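Side-chain contacts in dual specificity protein phosphatase 18 (PDB 2ESB), which removes phosphate from tyrosine, serine and threonine residues of proteins, and in synthetic MAP kinase peptides prefers phosphotyrosine and doubly phosphorylated forms over phosphothreonine: residues S21-S26 / A113-Y118; L39-N44 / T59-I64; L119-A124 / I152-Q157. One frame throughout, in Å; residues are numbered along the deposited sequence.

Contact 1: residues S21-S26 / A113-Y118; sequences SQITKS and ALCLAY. With ACT (acetate ion), chain B.
C115 is the first residue along A113-Y118 to meet S21-S26. Its SG stands anti to the backbone N (chi1 174°), which carries the sulfur out from the helix to I23, where the short branch, I23 CG2, lies 3.7 Å from C115 SG. I23 CG1 follows at 4.0 Å from the same sulfur. I29 of the adjoining strand also touches C115, and the apolar wall therefore spans two strands of the sheet.

Three residues on, Y118 faces T24, and here the contact changes character. T24 CG2 comes to the edge of the ring, near its plane, and stays a loose 4.4 Å from Y118 CE2. The polar ends meet through a water lying in the ring plane, 2.6 Å from Y118 OH and 2.7 Å from T24 OG1. With chi1 of T24 at 71°, OG1 sits between the backbone N and the carbonyl carbon, where it also accepts from S26 N at 3.1 Å (N-H...O 151°), an ST turn spanning T24 to S26. Beside it an acetate ion, probably from the crystallisation liquor, accepts a hydrogen bond from K25 N, 2.6 Å from the acetate O.

The contact packs helix 110-122, which follows the loop of the predicted phosphocysteine C104, against outermost strand 21-24 of the sheet in the phosphatase catalytic domain. The side chains of C115 and C104 are about 10 Å apart. Chemically, the contact divides in two: the I23-C115 half rests on apolar thiol-aliphatic contact alone, whereas the polar link between T24 and Y118 probably depends on the one water that joins two hydroxyls not touching directly.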
loop_
_atom_site.group_PDB
_atom_site.type_symbol
_atom_site.label_atom_id
_atom_site.label_comp_id
_atom_site.label_asym_id
_atom_site.label_seq_id
_atom_site.Cartn_x
_atom_site.Cartn_y
_atom_site.Cartn_z
ATOM N N SER A 21 -1.057 11.100 2.034
ATOM C CA SER A 21 -0.424 10.714 3.286
ATOM C C SER A 21 1.004 10.278 2.966
ATOM O O SER A 21 1.222 9.261 2.306
ATOM C CB SER A 21 -1.186 9.561 3.939
ATOM O OG SER A 21 -2.551 9.903 4.151
ATOM N N GLN A 22 1.987 11.043 3.425
ATOM C CA GLN A 22 3.362 10.680 3.149
ATOM C C GLN A 22 3.816 9.539 4.060
ATOM O O GLN A 22 3.658 9.608 5.277
ATOM C CB GLN A 22 4.287 11.889 3.307
ATOM C CG GLN A 22 5.733 11.543 2.945
ATOM C CD GLN A 22 6.613 12.766 2.722
ATOM O OE1 GLN A 22 6.369 13.832 3.267
ATOM N NE2 GLN A 22 7.656 12.597 1.930
ATOM N N ILE A 23 4.376 8.485 3.472
ATOM C CA ILE A 23 4.824 7.348 4.269
ATOM C C ILE A 23 6.340 7.356 4.432
ATOM O O ILE A 23 6.848 7.088 5.519
ATOM C CB ILE A 23 4.392 6.007 3.644
ATOM C CG1 ILE A 23 2.907 6.044 3.268
ATOM C CG2 ILE A 23 4.666 4.869 4.628
ATOM C CD1 ILE A 23 1.969 6.469 4.397
ATOM N N THR A 24 7.065 7.649 3.355
ATOM C CA THR A 24 8.523 7.709 3.416
ATOM C C THR A 24 8.928 8.912 2.589
ATOM O O THR A 24 8.073 9.635 2.093
ATOM C CB THR A 24 9.193 6.468 2.800
ATOM O OG1 THR A 24 9.024 6.505 1.379
ATOM C CG2 THR A 24 8.575 5.166 3.368
ATOM N N LYS A 25 10.226 9.126 2.425
ATOM C CA LYS A 25 10.687 10.263 1.642
ATOM C C LYS A 25 10.232 10.171 0.189
ATOM O O LYS A 25 10.137 11.187 -0.493
ATOM C CB LYS A 25 12.215 10.360 1.694
ATOM C CG LYS A 25 12.951 9.170 1.083
ATOM C CD LYS A 25 14.445 9.409 1.131
ATOM C CE LYS A 25 15.215 8.429 0.270
ATOM N NZ LYS A 25 16.656 8.820 0.209
ATOM N N SER A 26 9.923 8.966 -0.285
ATOM C CA SER A 26 9.507 8.813 -1.683
ATOM C C SER A 26 8.219 8.021 -1.903
ATOM O O SER A 26 7.933 7.586 -3.027
ATOM C CB SER A 26 10.617 8.137 -2.482
ATOM O OG SER A 26 10.708 6.768 -2.132
ATOM N N ALA A 113 -2.064 -2.247 1.787
ATOM C CA ALA A 113 -1.426 -3.561 1.834
ATOM C C ALA A 113 -0.122 -3.577 1.047
ATOM O O ALA A 113 0.874 -4.164 1.492
ATOM C CB ALA A 113 -2.379 -4.630 1.292
ATOM N N LEU A 114 -0.109 -2.943 -0.124
ATOM C CA LEU A 114 1.124 -2.920 -0.915
ATOM C C LEU A 114 2.189 -2.093 -0.201
ATOM O O LEU A 114 3.382 -2.405 -0.264
ATOM C CB LEU A 114 0.872 -2.365 -2.321
ATOM C CG LEU A 114 0.071 -3.302 -3.237
ATOM C CD1 LEU A 114 0.171 -2.831 -4.667
ATOM C CD2 LEU A 114 0.622 -4.717 -3.148
ATOM N N CYS A 115 1.750 -1.040 0.484
ATOM C CA CYS A 115 2.671 -0.197 1.229
ATOM C C CYS A 115 3.335 -1.022 2.340
ATOM O O CYS A 115 4.548 -0.944 2.531
ATOM C CB CYS A 115 1.934 0.997 1.833
ATOM S SG CYS A 115 2.993 2.021 2.920
ATOM N N LEU A 116 2.540 -1.816 3.064
ATOM C CA LEU A 116 3.092 -2.646 4.135
ATOM C C LEU A 116 4.126 -3.623 3.585
ATOM O O LEU A 116 5.182 -3.820 4.187
ATOM C CB LEU A 116 1.984 -3.426 4.863
ATOM C CG LEU A 116 0.908 -2.589 5.563
ATOM C CD1 LEU A 116 -0.070 -3.513 6.281
ATOM C CD2 LEU A 116 1.557 -1.616 6.555
ATOM N N ALA A 117 3.832 -4.225 2.433
ATOM C CA ALA A 117 4.761 -5.173 1.835
ATOM C C ALA A 117 6.064 -4.467 1.492
ATOM O O ALA A 117 7.157 -4.993 1.736
ATOM C CB ALA A 117 4.149 -5.807 0.564
ATOM N N TYR A 118 5.950 -3.270 0.929
ATOM C CA TYR A 118 7.137 -2.508 0.561
ATOM C C TYR A 118 8.004 -2.177 1.776
ATOM O O TYR A 118 9.227 -2.361 1.742
ATOM C CB TYR A 118 6.731 -1.219 -0.158
ATOM C CG TYR A 118 7.854 -0.212 -0.263
ATOM C CD1 TYR A 118 8.901 -0.388 -1.174
ATOM C CD2 TYR A 118 7.902 0.881 0.593
ATOM C CE1 TYR A 118 9.974 0.506 -1.214
ATOM C CE2 TYR A 118 8.960 1.779 0.561
ATOM C CZ TYR A 118 9.994 1.584 -0.338
ATOM O OH TYR A 118 11.055 2.452 -0.329
HETATM C C ACT B . 12.981 7.967 4.581
HETATM O O ACT B . 12.015 7.764 3.810
HETATM O OXT ACT B . 14.042 7.302 4.545
HETATM C CH3 ACT B . 12.818 9.102 5.614
HETATM O O HOH W 1 10.997 4.758 0.971
#

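Contact 2: residues L39-N44 / T59-I64; sequences LMLSSN and TLYEDI
The Y61 ring receives L41 at its edge: L41 CD1 lies near the ring plane, 3.9 Å from Y61 CD1. The two side chains cross at about a right angle, so the leucine offers one methyl to the ring instead of running along it. The setting is a type II beta turn, Y61 to I64, in the loop between strands 48-51 and 65-68 of the phosphatase domain, packed against short helix 38-43. D63, at the third position of the turn, has the positive phi (65°) that this turn type requires.

I64 closes the turn and supplies the second apolar contact. Its CD1 approaches L41 CD1 to 3.8 Å and L41 CB to 3.9 Å, so I64 reaches the base of the leucine as well as its end. With chi2 of I64 at 179°, the longer branch is extended, and this brings CD1 to the helix. L41 is thus the single helix residue gripped by both ends of the turn, and Y66 of strand 65-68 touches it too.

Polar bonds tie the turn to its neighbours: Y61 OH is bonded to N36 O, before the helix, while Y61 N is bonded to Y66 OH. At the far end of the helix the M40 carbonyl takes two donors, N44 N at 3.2 Å and N44 ND2 at 2.8 Å, the latter with M40 O in the plane of the N44 amide and a nearly straight N-H...O angle of 171°.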
loop_
_atom_site.group_PDB
_atom_site.type_symbol
_atom_site.label_atom_id
_atom_site.label_comp_id
_atom_site.label_asym_id
_atom_site.label_seq_id
_atom_site.Cartn_x
_atom_site.Cartn_y
_atom_site.Cartn_z
ATOM N N LEU A 39 -2.561 19.583 -9.009
ATOM C CA LEU A 39 -1.764 20.448 -8.141
ATOM C C LEU A 39 -1.110 19.700 -6.996
ATOM O O LEU A 39 0.044 19.954 -6.652
ATOM C CB LEU A 39 -2.627 21.572 -7.565
ATOM C CG LEU A 39 -2.963 22.708 -8.528
ATOM C CD1 LEU A 39 -3.814 23.748 -7.808
ATOM C CD2 LEU A 39 -1.680 23.331 -9.047
ATOM N N MET A 40 -1.861 18.779 -6.408
ATOM C CA MET A 40 -1.367 17.999 -5.296
ATOM C C MET A 40 -0.238 17.079 -5.735
ATOM O O MET A 40 0.720 16.859 -4.996
ATOM C CB MET A 40 -2.505 17.180 -4.697
ATOM C CG MET A 40 -2.201 16.672 -3.307
ATOM S SD MET A 40 -3.698 16.127 -2.503
ATOM C CE MET A 40 -4.405 17.691 -2.083
ATOM N N LEU A 41 -0.359 16.528 -6.935
ATOM C CA LEU A 41 0.681 15.648 -7.451
ATOM C C LEU A 41 1.958 16.454 -7.703
ATOM O O LEU A 41 3.051 16.071 -7.274
ATOM C CB LEU A 41 0.225 14.990 -8.759
ATOM C CG LEU A 41 -0.960 14.027 -8.631
ATOM C CD1 LEU A 41 -1.381 13.567 -10.011
ATOM C CD2 LEU A 41 -0.586 12.838 -7.744
ATOM N N SER A 42 1.831 17.580 -8.393
ATOM C CA SER A 42 3.023 18.366 -8.679
ATOM C C SER A 42 3.648 18.981 -7.424
ATOM O O SER A 42 4.874 18.997 -7.282
ATOM C CB SER A 42 2.711 19.456 -9.718
ATOM O OG SER A 42 1.655 20.284 -9.291
ATOM N N SER A 43 2.816 19.453 -6.500
ATOM C CA SER A 43 3.327 20.076 -5.284
ATOM C C SER A 43 4.060 19.081 -4.374
ATOM O O SER A 43 4.934 19.467 -3.603
ATOM C CB SER A 43 2.189 20.743 -4.510
ATOM O OG SER A 43 1.435 19.778 -3.803
ATOM N N ASN A 44 3.695 17.806 -4.448
ATOM C CA ASN A 44 4.362 16.791 -3.648
ATOM C C ASN A 44 5.393 16.076 -4.513
ATOM O O ASN A 44 5.937 15.040 -4.130
ATOM C CB ASN A 44 3.343 15.796 -3.096
ATOM C CG ASN A 44 2.530 16.376 -1.961
ATOM O OD1 ASN A 44 2.970 16.389 -0.818
ATOM N ND2 ASN A 44 1.345 16.883 -2.278
ATOM N N THR A 59 -6.629 10.243 -14.391
ATOM C CA THR A 59 -6.534 11.302 -15.385
ATOM C C THR A 59 -5.015 11.251 -15.597
ATOM O O THR A 59 -4.266 11.247 -14.625
ATOM C CB THR A 59 -6.903 12.681 -14.800
ATOM O OG1 THR A 59 -8.242 12.650 -14.288
ATOM C CG2 THR A 59 -6.808 13.765 -15.878
ATOM N N LEU A 60 -4.556 11.201 -16.840
ATOM C CA LEU A 60 -3.119 11.097 -17.085
ATOM C C LEU A 60 -2.461 12.445 -17.326
ATOM O O LEU A 60 -2.506 12.974 -18.438
ATOM C CB LEU A 60 -2.865 10.180 -18.289
ATOM C CG LEU A 60 -3.616 8.844 -18.285
ATOM C CD1 LEU A 60 -3.206 8.029 -19.518
ATOM C CD2 LEU A 60 -3.303 8.072 -17.006
ATOM N N TYR A 61 -1.842 13.002 -16.289
ATOM C CA TYR A 61 -1.186 14.291 -16.431
ATOM C C TYR A 61 0.214 14.156 -17.007
ATOM O O TYR A 61 0.841 13.097 -16.930
ATOM C CB TYR A 61 -1.143 15.017 -15.087
ATOM C CG TYR A 61 -2.527 15.307 -14.534
ATOM C CD1 TYR A 61 -2.949 14.755 -13.324
ATOM C CD2 TYR A 61 -3.411 16.136 -15.226
ATOM C CE1 TYR A 61 -4.219 15.018 -12.814
ATOM C CE2 TYR A 61 -4.673 16.409 -14.730
ATOM C CZ TYR A 61 -5.076 15.853 -13.526
ATOM O OH TYR A 61 -6.322 16.161 -13.025
ATOM N N GLU A 62 0.688 15.247 -17.588
ATOM C CA GLU A 62 1.998 15.303 -18.214
ATOM C C GLU A 62 3.142 15.092 -17.230
ATOM O O GLU A 62 3.095 15.559 -16.095
ATOM C CB GLU A 62 2.167 16.663 -18.900
ATOM C CG GLU A 62 2.728 16.596 -20.310
ATOM C CD GLU A 62 1.960 15.626 -21.185
ATOM O OE1 GLU A 62 2.211 14.405 -21.081
ATOM O OE2 GLU A 62 1.098 16.080 -21.968
ATOM N N ASP A 63 4.165 14.372 -17.680
ATOM C CA ASP A 63 5.354 14.119 -16.874
ATOM C C ASP A 63 5.152 13.281 -15.613
ATOM O O ASP A 63 5.950 13.332 -14.676
ATOM C CB ASP A 63 6.008 15.450 -16.531
ATOM C CG ASP A 63 6.497 16.182 -17.774
ATOM O OD1 ASP A 63 6.443 17.426 -17.789
ATOM O OD2 ASP A 63 6.937 15.505 -18.733
ATOM N N ILE A 64 4.072 12.521 -15.586
ATOM C CA ILE A 64 3.829 11.619 -14.472
ATOM C C ILE A 64 3.598 10.263 -15.117
ATOM O O ILE A 64 2.931 10.172 -16.151
ATOM C CB ILE A 64 2.594 12.035 -13.651
ATOM C CG1 ILE A 64 2.865 13.396 -12.991
ATOM C CG2 ILE A 64 2.294 10.968 -12.599
ATOM C CD1 ILE A 64 1.714 13.938 -12.168
#

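Contact 3: residues L119-A124 / I152-Q157; sequences LMKYHA and IHYEFQ
M120 lays its terminal methyl against the Y154 ring, with M120 CE 3.6 Å from Y154 CD2 in an oblique approach. The two side chains run antiparallel past one another, each reaching toward the other's helix. The methionine bends at its last torsion (chi3 -71°), which lets the sulfur and the methyl serve different partners: M120 SD lies 3.7 Å from E155 CB, and CE turns to the tyrosine. Replacing M120 by alanine would remove SD and CE, and is likely to open a gap between the helices, leaving the Y154 ring and E155 CB without that cover.

K121, extended, passes the Y154 hydroxyl at a slant, with its CD 3.5 Å from Y154 OH. That is a contact of the aliphatic chain only; the polar ends converge on D84 of helix 83-95, to which Y154 OH is hydrogen-bonded and K121 NZ salt-bridged, NZ also pairing with D88. D84, shared by both, probably keeps the K121 amine and the Y154 hydroxyl near each other. E155, buried, spends its carboxylate away from M120, on T163, N162 and L127 N.

The CA atoms of M120 and E155, 7.3 Å apart, mark the nearest backbone approach. This is a helix-helix interface of the dual-specificity phosphatase fold, joining the end of helix 110-122, which follows the active-site loop, to the last helix of the modelled chain, 145-159.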
loop_
_atom_site.group_PDB
_atom_site.type_symbol
_atom_site.label_atom_id
_atom_site.label_comp_id
_atom_site.label_asym_id
_atom_site.label_seq_id
_atom_site.Cartn_x
_atom_site.Cartn_y
_atom_site.Cartn_z
ATOM N N LEU A 119 7.375 -1.683 2.845
ATOM C CA LEU A 119 8.117 -1.325 4.055
ATOM C C LEU A 119 8.873 -2.514 4.640
ATOM O O LEU A 119 10.009 -2.368 5.092
ATOM C CB LEU A 119 7.181 -0.739 5.115
ATOM C CG LEU A 119 6.606 0.644 4.799
ATOM C CD1 LEU A 119 5.609 1.063 5.874
ATOM C CD2 LEU A 119 7.747 1.653 4.712
ATOM N N MET A 120 8.258 -3.693 4.628
ATOM C CA MET A 120 8.943 -4.867 5.161
ATOM C C MET A 120 10.153 -5.220 4.311
ATOM O O MET A 120 11.228 -5.532 4.832
ATOM C CB MET A 120 8.013 -6.087 5.208
ATOM C CG MET A 120 6.891 -6.000 6.231
ATOM S SD MET A 120 6.103 -7.620 6.485
ATOM C CE MET A 120 5.221 -7.804 4.911
ATOM N N LYS A 121 9.985 -5.172 2.997
ATOM C CA LYS A 121 11.078 -5.539 2.117
ATOM C C LYS A 121 12.207 -4.531 2.037
ATOM O O LYS A 121 13.373 -4.916 2.044
ATOM C CB LYS A 121 10.563 -5.830 0.703
ATOM C CG LYS A 121 11.654 -6.368 -0.213
ATOM C CD LYS A 121 11.162 -6.753 -1.602
ATOM C CE LYS A 121 12.313 -7.399 -2.419
ATOM N NZ LYS A 121 11.843 -8.031 -3.707
ATOM N N TYR A 122 11.883 -3.245 1.988
ATOM C CA TYR A 122 12.937 -2.245 1.844
ATOM C C TYR A 122 13.319 -1.380 3.037
ATOM O O TYR A 122 14.300 -0.639 2.968
ATOM C CB TYR A 122 12.617 -1.344 0.647
ATOM C CG TYR A 122 12.903 -2.025 -0.662
ATOM C CD1 TYR A 122 11.889 -2.648 -1.378
ATOM C CD2 TYR A 122 14.209 -2.105 -1.153
ATOM C CE1 TYR A 122 12.163 -3.341 -2.550
ATOM C CE2 TYR A 122 14.493 -2.799 -2.324
ATOM C CZ TYR A 122 13.462 -3.415 -3.015
ATOM O OH TYR A 122 13.719 -4.126 -4.159
ATOM N N HIS A 123 12.550 -1.443 4.119
ATOM C CA HIS A 123 12.882 -0.653 5.305
ATOM C C HIS A 123 13.134 -1.563 6.514
ATOM O O HIS A 123 13.115 -1.123 7.665
ATOM C CB HIS A 123 11.765 0.354 5.589
ATOM C CG HIS A 123 11.782 1.530 4.659
ATOM N ND1 HIS A 123 12.479 2.686 4.932
ATOM C CD2 HIS A 123 11.252 1.695 3.426
ATOM C CE1 HIS A 123 12.376 3.514 3.907
ATOM N NE2 HIS A 123 11.636 2.936 2.979
ATOM N N ALA A 124 13.356 -2.841 6.222
ATOM C CA ALA A 124 13.633 -3.851 7.241
ATOM C C ALA A 124 12.710 -3.729 8.454
ATOM O O ALA A 124 13.168 -3.702 9.601
ATOM C CB ALA A 124 15.094 -3.745 7.673
ATOM N N ILE A 152 0.987 -11.671 6.212
ATOM C CA ILE A 152 1.611 -12.538 7.210
ATOM C C ILE A 152 2.451 -13.604 6.495
ATOM O O ILE A 152 3.577 -13.909 6.903
ATOM C CB ILE A 152 0.522 -13.197 8.102
ATOM C CG1 ILE A 152 -0.038 -12.148 9.068
ATOM C CG2 ILE A 152 1.097 -14.383 8.879
ATOM C CD1 ILE A 152 -1.308 -12.583 9.793
ATOM N N HIS A 153 1.918 -14.165 5.415
ATOM C CA HIS A 153 2.672 -15.169 4.663
ATOM C C HIS A 153 3.941 -14.534 4.063
ATOM O O HIS A 153 5.017 -15.129 4.079
ATOM C CB HIS A 153 1.803 -15.764 3.555
ATOM C CG HIS A 153 2.520 -16.761 2.699
ATOM N ND1 HIS A 153 3.036 -16.445 1.460
ATOM C CD2 HIS A 153 2.830 -18.061 2.915
ATOM C CE1 HIS A 153 3.629 -17.509 0.947
ATOM N NE2 HIS A 153 3.519 -18.502 1.811
ATOM N N TYR A 154 3.813 -13.315 3.553
ATOM C CA TYR A 154 4.955 -12.606 2.967
ATOM C C TYR A 154 5.982 -12.276 4.058
ATOM O O TYR A 154 7.184 -12.386 3.835
ATOM C CB TYR A 154 4.468 -11.329 2.283
ATOM C CG TYR A 154 5.505 -10.591 1.474
ATOM C CD1 TYR A 154 6.271 -11.249 0.520
ATOM C CD2 TYR A 154 5.686 -9.220 1.631
ATOM C CE1 TYR A 154 7.200 -10.563 -0.264
ATOM C CE2 TYR A 154 6.613 -8.517 0.841
ATOM C CZ TYR A 154 7.364 -9.201 -0.101
ATOM O OH TYR A 154 8.281 -8.536 -0.885
ATOM N N GLU A 155 5.512 -11.865 5.233
ATOM C CA GLU A 155 6.422 -11.563 6.333
ATOM C C GLU A 155 7.232 -12.809 6.662
ATOM O O GLU A 155 8.450 -12.737 6.856
ATOM C CB GLU A 155 5.665 -11.124 7.592
ATOM C CG GLU A 155 6.614 -10.754 8.738
ATOM C CD GLU A 155 5.919 -10.429 10.047
ATOM O OE1 GLU A 155 6.482 -9.627 10.821
ATOM O OE2 GLU A 155 4.833 -10.976 10.328
ATOM N N PHE A 156 6.558 -13.955 6.730
ATOM C CA PHE A 156 7.248 -15.205 7.044
ATOM C C PHE A 156 8.279 -15.506 5.970
ATOM O O PHE A 156 9.372 -15.995 6.266
ATOM C CB PHE A 156 6.269 -16.377 7.137
ATOM C CG PHE A 156 6.919 -17.670 7.550
ATOM C CD1 PHE A 156 7.347 -17.855 8.862
ATOM C CD2 PHE A 156 7.130 -18.686 6.625
ATOM C CE1 PHE A 156 7.980 -19.037 9.249
ATOM C CE2 PHE A 156 7.761 -19.873 7.000
ATOM C CZ PHE A 156 8.187 -20.045 8.319
ATOM N N GLN A 157 7.929 -15.225 4.721
ATOM C CA GLN A 157 8.851 -15.461 3.621
ATOM C C GLN A 157 10.101 -14.596 3.756
ATOM O O GLN A 157 11.218 -15.061 3.523
ATOM C CB GLN A 157 8.176 -15.162 2.284
ATOM C CG GLN A 157 7.026 -16.109 1.955
ATOM C CD GLN A 157 6.444 -15.857 0.579
ATOM O OE1 GLN A 157 5.949 -14.766 0.291
ATOM N NE2 GLN A 157 6.505 -16.868 -0.284
#

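Overall arrangement
All three contacts lie within one phosphatase catalytic domain. Contacts 1 and 3 are neighbours, their centres 13 Å apart, because both use helix 110-122: contact 1 sets its middle against edge strand 21-24, and contact 3 sets its end against helix 145-159. They touch directly, where A117 meets Y154 and T24 meets H123 and L119. Together they hold the helix that follows the loop of C104, the predicted active-site cysteine. Along the chain, contact 2 falls between the two segments of contact 1, and contact 3 opens after contact 1 closes. Contact 2 lies away from that site, beside outer strand 65-68, its centre about 19 Å from contact 1 and 30 Å from contact 3.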